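Local atomic coordinates of plasmin and fibronectin-binding protein A (Streptococcus pneumoniae, PDB entry 4MR0), a protein that acts as a fibronectin-dependent adhesin and invasin of the bacterial surface, binding human fibronectin, plasmin, plasminogen and serum albumin. Residues 392-397 and 411-416; 431-436 and 446-451. All coordinates share one frame; numbering follows the deposited sequence.

Interaction 1. Residues 392-397 and 411-416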
ATOM      1  N   ASN A 392     -10.714  -2.099  -7.818  1.00 14.73           N
ATOM      2  CA  ASN A 392      -9.707  -3.088  -7.459  1.00 15.38           C
ATOM      3  C   ASN A 392     -10.365  -4.411  -7.084  1.00 17.64           C
ATOM      4  O   ASN A 392     -11.548  -4.461  -6.757  1.00 15.29           O
ATOM      5  CB  ASN A 392      -8.886  -2.592  -6.268  1.00 15.23           C
ATOM      6  CG  ASN A 392      -8.152  -1.303  -6.564  1.00 14.51           C
ATOM      7  OD1 ASN A 392      -7.106  -1.306  -7.215  1.00 13.45           O
ATOM      8  ND2 ASN A 392      -8.707  -0.185  -6.096  1.00 11.69           N
ATOM      9  N   ARG A 393      -9.588  -5.484  -7.144  1.00 18.78           N
ATOM     10  CA  ARG A 393     -10.074  -6.803  -6.774  1.00 19.68           C
ATOM     11  C   ARG A 393      -9.260  -7.288  -5.570  1.00 19.60           C
ATOM     12  O   ARG A 393      -8.039  -7.428  -5.650  1.00 18.70           O
ATOM     13  CB  ARG A 393      -9.915  -7.770  -7.948  1.00 23.98           C
ATOM     14  CG  ARG A 393     -10.115  -9.221  -7.570  1.00 30.74           C
ATOM     15  CD  ARG A 393     -10.055 -10.112  -8.792  1.00 36.04           C
ATOM     16  NE  ARG A 393     -10.026 -11.524  -8.424  1.00 42.09           N
ATOM     17  CZ  ARG A 393      -9.995 -12.522  -9.302  1.00 44.84           C
ATOM     18  NH1 ARG A 393      -9.988 -12.262 -10.606  1.00 45.99           N
ATOM     19  NH2 ARG A 393      -9.958 -13.780  -8.877  1.00 45.78           N
ATOM     20  N   PHE A 394      -9.932  -7.526  -4.450  1.00 19.42           N
ATOM     21  CA  PHE A 394      -9.247  -7.994  -3.245  1.00 20.20           C
ATOM     22  C   PHE A 394      -9.665  -9.425  -2.966  1.00 22.77           C
ATOM     23  O   PHE A 394     -10.826  -9.674  -2.625  1.00 24.06           O
ATOM     24  CB  PHE A 394      -9.627  -7.157  -2.019  1.00 18.16           C
ATOM     25  CG  PHE A 394      -9.335  -5.686  -2.147  1.00 18.13           C
ATOM     26  CD1 PHE A 394     -10.068  -4.887  -3.025  1.00 17.33           C
ATOM     27  CD2 PHE A 394      -8.373  -5.086  -1.333  1.00 16.23           C
ATOM     28  CE1 PHE A 394      -9.851  -3.510  -3.087  1.00 16.08           C
ATOM     29  CE2 PHE A 394      -8.144  -3.717  -1.381  1.00 16.81           C
ATOM     30  CZ  PHE A 394      -8.885  -2.919  -2.258  1.00 18.24           C
ATOM     31  N   ASP A 395      -8.735 -10.363  -3.104  1.00 21.99           N
ATOM     32  CA  ASP A 395      -9.049 -11.760  -2.835  1.00 24.34           C
ATOM     33  C   ASP A 395      -8.423 -12.187  -1.515  1.00 25.26           C
ATOM     34  O   ASP A 395      -7.336 -11.733  -1.155  1.00 23.74           O
ATOM     35  CB  ASP A 395      -8.535 -12.665  -3.958  1.00 26.09           C
ATOM     36  CG  ASP A 395      -9.299 -12.479  -5.261  1.00 29.62           C
ATOM     37  OD1 ASP A 395     -10.545 -12.353  -5.218  1.00 32.21           O
ATOM     38  OD2 ASP A 395      -8.657 -12.477  -6.332  1.00 31.63           O
ATOM     39  N   LYS A 396      -9.119 -13.049  -0.788  1.00 25.24           N
ATOM     40  CA  LYS A 396      -8.611 -13.540   0.485  1.00 26.44           C
ATOM     41  C   LYS A 396      -9.026 -14.989   0.639  1.00 28.31           C
ATOM     42  O   LYS A 396     -10.215 -15.307   0.681  1.00 29.12           O
ATOM     43  CB  LYS A 396      -9.160 -12.703   1.641  1.00 25.65           C
ATOM     44  CG  LYS A 396      -8.629 -13.094   3.015  1.00 25.37           C
ATOM     45  CD  LYS A 396      -7.121 -12.924   3.128  1.00 25.63           C
ATOM     46  CE  LYS A 396      -6.649 -13.212   4.550  1.00 26.01           C
ATOM     47  NZ  LYS A 396      -5.163 -13.248   4.667  1.00 24.89           N
ATOM     48  N   LYS A 397      -8.037 -15.871   0.703  1.00 30.11           N
ATOM     49  CA  LYS A 397      -8.297 -17.294   0.838  1.00 31.05           C
ATOM     50  C   LYS A 397      -8.275 -17.721   2.302  1.00 31.72           C
ATOM     51  O   LYS A 397      -7.998 -16.918   3.197  1.00 30.49           O
ATOM     52  CB  LYS A 397      -7.257 -18.093   0.051  1.00 31.64           C
ATOM     53  CG  LYS A 397      -7.287 -17.838  -1.447  1.00 35.12           C
ATOM     54  CD  LYS A 397      -6.362 -18.799  -2.187  1.00 39.06           C
ATOM     55  CE  LYS A 397      -4.908 -18.360  -2.140  1.00 40.66           C
ATOM     56  NZ  LYS A 397      -4.559 -17.528  -3.333  1.00 42.99           N
ATOM     57  N   ALA A 411      -7.987  -6.641   7.331  1.00 21.92           N
ATOM     58  CA  ALA A 411      -8.978  -5.697   6.821  1.00 22.34           C
ATOM     59  C   ALA A 411      -8.412  -5.285   5.463  1.00 20.03           C
ATOM     60  O   ALA A 411      -7.437  -4.539   5.394  1.00 19.96           O
ATOM     61  CB  ALA A 411      -9.101  -4.492   7.755  1.00 21.22           C
ATOM     62  N   LEU A 412      -9.019  -5.790   4.390  1.00 19.26           N
ATOM     63  CA  LEU A 412      -8.542  -5.529   3.034  1.00 18.42           C
ATOM     64  C   LEU A 412      -8.338  -4.052   2.697  1.00 17.23           C
ATOM     65  O   LEU A 412      -7.360  -3.688   2.047  1.00 16.65           O
ATOM     66  CB  LEU A 412      -9.454  -6.246   2.033  1.00 18.90           C
ATOM     67  CG  LEU A 412      -9.443  -7.758   2.350  1.00 19.02           C
ATOM     68  CD1 LEU A 412     -10.211  -8.539   1.302  1.00 18.52           C
ATOM     69  CD2 LEU A 412      -8.004  -8.256   2.426  1.00 21.59           C
ATOM     70  N   VAL A 413      -9.263  -3.205   3.118  1.00 17.52           N
ATOM     71  CA  VAL A 413      -9.107  -1.770   2.939  1.00 17.16           C
ATOM     72  C   VAL A 413      -9.214  -1.280   4.374  1.00 16.59           C
ATOM     73  O   VAL A 413     -10.206  -1.546   5.053  1.00 16.36           O
ATOM     74  CB  VAL A 413     -10.222  -1.134   2.091  1.00 16.86           C
ATOM     75  CG1 VAL A 413     -10.100   0.378   2.151  1.00 15.65           C
ATOM     76  CG2 VAL A 413     -10.098  -1.584   0.646  1.00 16.90           C
ATOM     77  N   ASN A 414      -8.191  -0.580   4.847  1.00 16.20           N
ATOM     78  CA  ASN A 414      -8.193  -0.115   6.226  1.00 16.82           C
ATOM     79  C   ASN A 414      -7.634   1.294   6.358  1.00 15.78           C
ATOM     80  O   ASN A 414      -6.421   1.476   6.465  1.00 16.58           O
ATOM     81  CB  ASN A 414      -7.372  -1.099   7.075  1.00 17.77           C
ATOM     82  CG  ASN A 414      -7.438  -0.802   8.563  1.00 21.38           C
ATOM     83  OD1 ASN A 414      -8.064   0.162   8.993  1.00 19.95           O
ATOM     84  ND2 ASN A 414      -6.782  -1.647   9.361  1.00 20.90           N
ATOM     85  N   ALA A 415      -8.515   2.291   6.326  1.00 15.37           N
ATOM     86  CA  ALA A 415      -8.099   3.685   6.483  1.00 15.71           C
ATOM     87  C   ALA A 415      -8.283   3.965   7.962  1.00 16.88           C
ATOM     88  O   ALA A 415      -9.403   4.189   8.417  1.00 16.86           O
ATOM     89  CB  ALA A 415      -8.992   4.612   5.665  1.00 15.93           C
ATOM     90  N   TYR A 416      -7.180   3.956   8.705  1.00 18.19           N
ATOM     91  CA  TYR A 416      -7.236   4.160  10.143  1.00 17.42           C
ATOM     92  C   TYR A 416      -6.554   5.438  10.609  1.00 17.50           C
ATOM     93  O   TYR A 416      -6.045   6.214   9.807  1.00 15.24           O
ATOM     94  CB  TYR A 416      -6.611   2.955  10.851  1.00 18.98           C
ATOM     95  CG  TYR A 416      -5.098   2.913  10.790  1.00 18.53           C
ATOM     96  CD1 TYR A 416      -4.429   2.606   9.602  1.00 20.72           C
ATOM     97  CD2 TYR A 416      -4.333   3.209  11.920  1.00 18.72           C
ATOM     98  CE1 TYR A 416      -3.028   2.597   9.544  1.00 20.18           C
ATOM     99  CE2 TYR A 416      -2.943   3.204  11.876  1.00 18.95           C
ATOM    100  CZ  TYR A 416      -2.295   2.897  10.691  1.00 19.85           C
ATOM    101  OH  TYR A 416      -0.921   2.881  10.668  1.00 19.71           O
TER

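Interaction 2. Residues 431-436 and 446-451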
ATOM      1  N   VAL A 431     -11.900  10.363   1.432  1.00 11.62           N
ATOM      2  CA  VAL A 431     -11.519   9.035   0.994  1.00 10.95           C
ATOM      3  C   VAL A 431     -12.704   8.417   0.275  1.00 12.24           C
ATOM      4  O   VAL A 431     -13.815   8.367   0.812  1.00 11.51           O
ATOM      5  CB  VAL A 431     -11.127   8.117   2.179  1.00 12.15           C
ATOM      6  CG1 VAL A 431     -10.815   6.720   1.662  1.00 12.18           C
ATOM      7  CG2 VAL A 431      -9.922   8.692   2.921  1.00 12.04           C
ATOM      8  N   VAL A 432     -12.461   7.951  -0.945  1.00 13.87           N
ATOM      9  CA  VAL A 432     -13.504   7.315  -1.732  1.00 11.97           C
ATOM     10  C   VAL A 432     -13.091   5.879  -2.010  1.00 13.15           C
ATOM     11  O   VAL A 432     -12.008   5.619  -2.540  1.00 13.56           O
ATOM     12  CB  VAL A 432     -13.736   8.064  -3.073  1.00 12.10           C
ATOM     13  CG1 VAL A 432     -14.773   7.322  -3.923  1.00 12.76           C
ATOM     14  CG2 VAL A 432     -14.208   9.481  -2.796  1.00 11.90           C
ATOM     15  N   ILE A 433     -13.957   4.952  -1.616  1.00 13.43           N
ATOM     16  CA  ILE A 433     -13.746   3.525  -1.812  1.00 14.32           C
ATOM     17  C   ILE A 433     -14.928   3.113  -2.678  1.00 14.83           C
ATOM     18  O   ILE A 433     -16.042   2.940  -2.182  1.00 15.18           O
ATOM     19  CB  ILE A 433     -13.784   2.790  -0.458  1.00 14.07           C
ATOM     20  CG1 ILE A 433     -12.671   3.340   0.440  1.00 16.05           C
ATOM     21  CG2 ILE A 433     -13.600   1.299  -0.658  1.00 15.63           C
ATOM     22  CD1 ILE A 433     -12.787   2.918   1.893  1.00 15.69           C
ATOM     23  N   ALA A 434     -14.688   2.954  -3.974  1.00 14.42           N
ATOM     24  CA  ALA A 434     -15.778   2.641  -4.884  1.00 15.69           C
ATOM     25  C   ALA A 434     -15.534   1.556  -5.911  1.00 14.48           C
ATOM     26  O   ALA A 434     -14.417   1.358  -6.376  1.00 14.33           O
ATOM     27  CB  ALA A 434     -16.186   3.912  -5.605  1.00 15.45           C
ATOM     28  N   GLU A 435     -16.609   0.857  -6.255  1.00 16.23           N
ATOM     29  CA  GLU A 435     -16.575  -0.173  -7.282  1.00 17.57           C
ATOM     30  C   GLU A 435     -15.471  -1.222  -7.167  1.00 15.96           C
ATOM     31  O   GLU A 435     -14.926  -1.667  -8.180  1.00 16.77           O
ATOM     32  CB  GLU A 435     -16.493   0.514  -8.652  1.00 18.98           C
ATOM     33  CG  GLU A 435     -17.648   1.482  -8.926  1.00 21.31           C
ATOM     34  CD  GLU A 435     -17.250   2.643  -9.829  1.00 26.85           C
ATOM     35  OE1 GLU A 435     -16.770   2.396 -10.960  1.00 26.93           O
ATOM     36  OE2 GLU A 435     -17.424   3.810  -9.406  1.00 27.27           O
ATOM     37  N   ASN A 436     -15.141  -1.618  -5.944  1.00 15.55           N
ATOM     38  CA  ASN A 436     -14.122  -2.642  -5.729  1.00 15.75           C
ATOM     39  C   ASN A 436     -14.831  -3.977  -5.512  1.00 15.99           C
ATOM     40  O   ASN A 436     -15.970  -4.008  -5.045  1.00 17.08           O
ATOM     41  CB  ASN A 436     -13.281  -2.318  -4.489  1.00 12.65           C
ATOM     42  CG  ASN A 436     -12.528  -1.012  -4.618  1.00 12.07           C
ATOM     43  OD1 ASN A 436     -11.511  -0.937  -5.303  1.00 13.19           O
ATOM     44  ND2 ASN A 436     -13.033   0.030  -3.971  1.00 11.33           N
ATOM     45  N   LYS A 446     -11.958  -8.716   7.281  1.00 27.78           N
ATOM     46  CA  LYS A 446     -12.952  -7.669   7.109  1.00 26.64           C
ATOM     47  C   LYS A 446     -12.671  -7.066   5.733  1.00 26.09           C
ATOM     48  O   LYS A 446     -11.511  -6.878   5.361  1.00 27.83           O
ATOM     49  CB  LYS A 446     -12.754  -6.619   8.203  1.00 28.32           C
ATOM     50  CG  LYS A 446     -13.901  -5.646   8.392  1.00 31.45           C
ATOM     51  CD  LYS A 446     -13.514  -4.582   9.414  1.00 32.76           C
ATOM     52  CE  LYS A 446     -14.428  -4.610  10.632  1.00 34.70           C
ATOM     53  NZ  LYS A 446     -13.684  -4.957  11.871  1.00 35.62           N
ATOM     54  N   ALA A 447     -13.717  -6.768   4.969  1.00 23.84           N
ATOM     55  CA  ALA A 447     -13.518  -6.199   3.641  1.00 19.08           C
ATOM     56  C   ALA A 447     -13.072  -4.741   3.707  1.00 18.25           C
ATOM     57  O   ALA A 447     -12.001  -4.382   3.222  1.00 17.11           O
ATOM     58  CB  ALA A 447     -14.805  -6.304   2.826  1.00 17.70           C
ATOM     59  N   ILE A 448     -13.903  -3.914   4.325  1.00 16.93           N
ATOM     60  CA  ILE A 448     -13.641  -2.486   4.420  1.00 18.97           C
ATOM     61  C   ILE A 448     -13.727  -1.935   5.827  1.00 18.93           C
ATOM     62  O   ILE A 448     -14.649  -2.258   6.581  1.00 18.10           O
ATOM     63  CB  ILE A 448     -14.656  -1.696   3.559  1.00 16.69           C
ATOM     64  CG1 ILE A 448     -14.567  -2.151   2.106  1.00 18.05           C
ATOM     65  CG2 ILE A 448     -14.400  -0.206   3.686  1.00 18.48           C
ATOM     66  CD1 ILE A 448     -15.681  -1.598   1.223  1.00 17.61           C
ATOM     67  N   ARG A 449     -12.777  -1.064   6.156  1.00 18.83           N
ATOM     68  CA  ARG A 449     -12.733  -0.427   7.459  1.00 18.64           C
ATOM     69  C   ARG A 449     -12.212   1.006   7.342  1.00 18.44           C
ATOM     70  O   ARG A 449     -11.188   1.248   6.702  1.00 19.46           O
ATOM     71  CB  ARG A 449     -11.824  -1.228   8.399  1.00 18.54           C
ATOM     72  CG  ARG A 449     -11.637  -0.614   9.767  1.00 21.71           C
ATOM     73  CD  ARG A 449     -10.824  -1.539  10.664  1.00 23.78           C
ATOM     74  NE  ARG A 449     -10.818  -1.078  12.050  1.00 24.40           N
ATOM     75  CZ  ARG A 449     -10.029  -0.122  12.524  1.00 25.31           C
ATOM     76  NH1 ARG A 449      -9.157   0.488  11.728  1.00 25.89           N
ATOM     77  NH2 ARG A 449     -10.117   0.227  13.799  1.00 25.99           N
ATOM     78  N   VAL A 450     -12.933   1.947   7.944  1.00 17.88           N
ATOM     79  CA  VAL A 450     -12.537   3.352   7.958  1.00 17.72           C
ATOM     80  C   VAL A 450     -12.790   3.766   9.392  1.00 21.34           C
ATOM     81  O   VAL A 450     -13.923   3.678   9.877  1.00 22.40           O
ATOM     82  CB  VAL A 450     -13.403   4.230   7.025  1.00 18.47           C
ATOM     83  CG1 VAL A 450     -13.026   5.702   7.190  1.00 15.84           C
ATOM     84  CG2 VAL A 450     -13.198   3.810   5.583  1.00 15.69           C
ATOM     85  N   ALA A 451     -11.753   4.218  10.089  1.00 21.20           N
ATOM     86  CA  ALA A 451     -11.982   4.559  11.476  1.00 23.28           C
ATOM     87  C   ALA A 451     -11.036   5.509  12.171  1.00 24.16           C
ATOM     88  O   ALA A 451      -9.925   5.774  11.712  1.00 22.41           O
ATOM     89  CB  ALA A 451     -12.047   3.266  12.281  1.00 23.43           C
TER

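Interaction 1. Residues 392-397 and 411-416
F394 meets L412 and V413 along almost its whole length, and no hydrogen bond joins 392-397 to 411-416. With CG anti to the carbonyl carbon (chi1 -58°), the phenyl group leaves the strand toward the bend at L412 and V413. Its CB lies 3.6 Å from CD1 of L412, an apolar contact at the root of the side chain. Farther out, CD2 comes to 3.7 Å from CB of L412; the two side chains run past each other in opposite directions, so the leucine tip rests by the base of the phenylalanine. CE2 is then 3.5 Å from the backbone O of L412. At the tip, CZ stands 3.4 Å from CG2 of V413, whose side chain crosses at about a right angle. Both the carbonyl and the methyl approach the ring obliquely. K396 adds a lighter touch, CB to CD1 of L412 at 4.3 Å, before its amine leads away to a hydrogen bond with M374 O. The contact lies inside the pectate lyase-like parallel beta-helix part of the adhesin: the F394 ring is stacked on F438 of the next parallel strand, 431-440, and meets F371 of strand 364-372, while L412 also packs on F438 and I440.

Interaction 2. Residues 431-436 and 446-451
I433 reaches across the interior to two residues of 446-451: its CD1 touches both I448 and V450, and its CG2 adds a second contact to I448. CD1 of I433 is 3.8 Å from CG2 of V450 and 3.9 Å from CG2 of I448, so one terminal methyl serves both partners. The second I433-I448 approach runs the other way, CG2 of I433 lying 4.0 Å from CD1 of I448. The crossed pairing of branches fits side chains that slide past each other in opposite directions; V450 and I433 likewise run past each other in opposite directions. The torsions are consistent with this pairing: both isoleucines hold CG1 anti to the carbonyl carbon (chi1 -60° in I433 and -58° in I448), which sets CG2 anti to the backbone N and presents the two branches of each to the other. The contact is wholly apolar, with a CA-CA separation of 8.7 Å between I433 and I448, and all three residues are buried.

The next shell holds the backbone of 431-436 in place. V431 and I433 make backbone hydrogen bonds to strand 462-473, and V432 makes them to strand 387-396, so segment 431-436 is held between parallel neighbours. N436 belongs to this support: its ND2 donates to I389 O. On the other wall, the CB of R449 is directed away from 431-436; its guanidinium forms salt bridges with E484 and D453, and its NH1 bonds to N414 OD1. Within the beta-helix, I433 also packs on I389 of strand 387-396, I448 on V466 and V450 on I464 of strand 462-473, and I448 on F438 of its own coil, joining two faces across the apolar core.

In the fold
Going from the N terminus, interaction 1 closes first, bringing 411-416 back onto 392-397 after 13 intervening residues; interaction 2 follows, with 9 residues between 431-436 and 446-451. They are thus in series, neither nested nor crossed, with centres 8 Å apart. Each joins a strand of one parallel face, 387-396 or 431-440, to a strand of another, 410-415 or 445-451, within successive coils of the beta-helix. Successive coils are joined on both faces: N392 N lies 2.9 Å from N436 OD1, and V413 O 2.8 Å from R449 N, both probable hydrogen bonds. Packing of L412 CB on A447 O, 3.4 Å away, continues the junction at the corners.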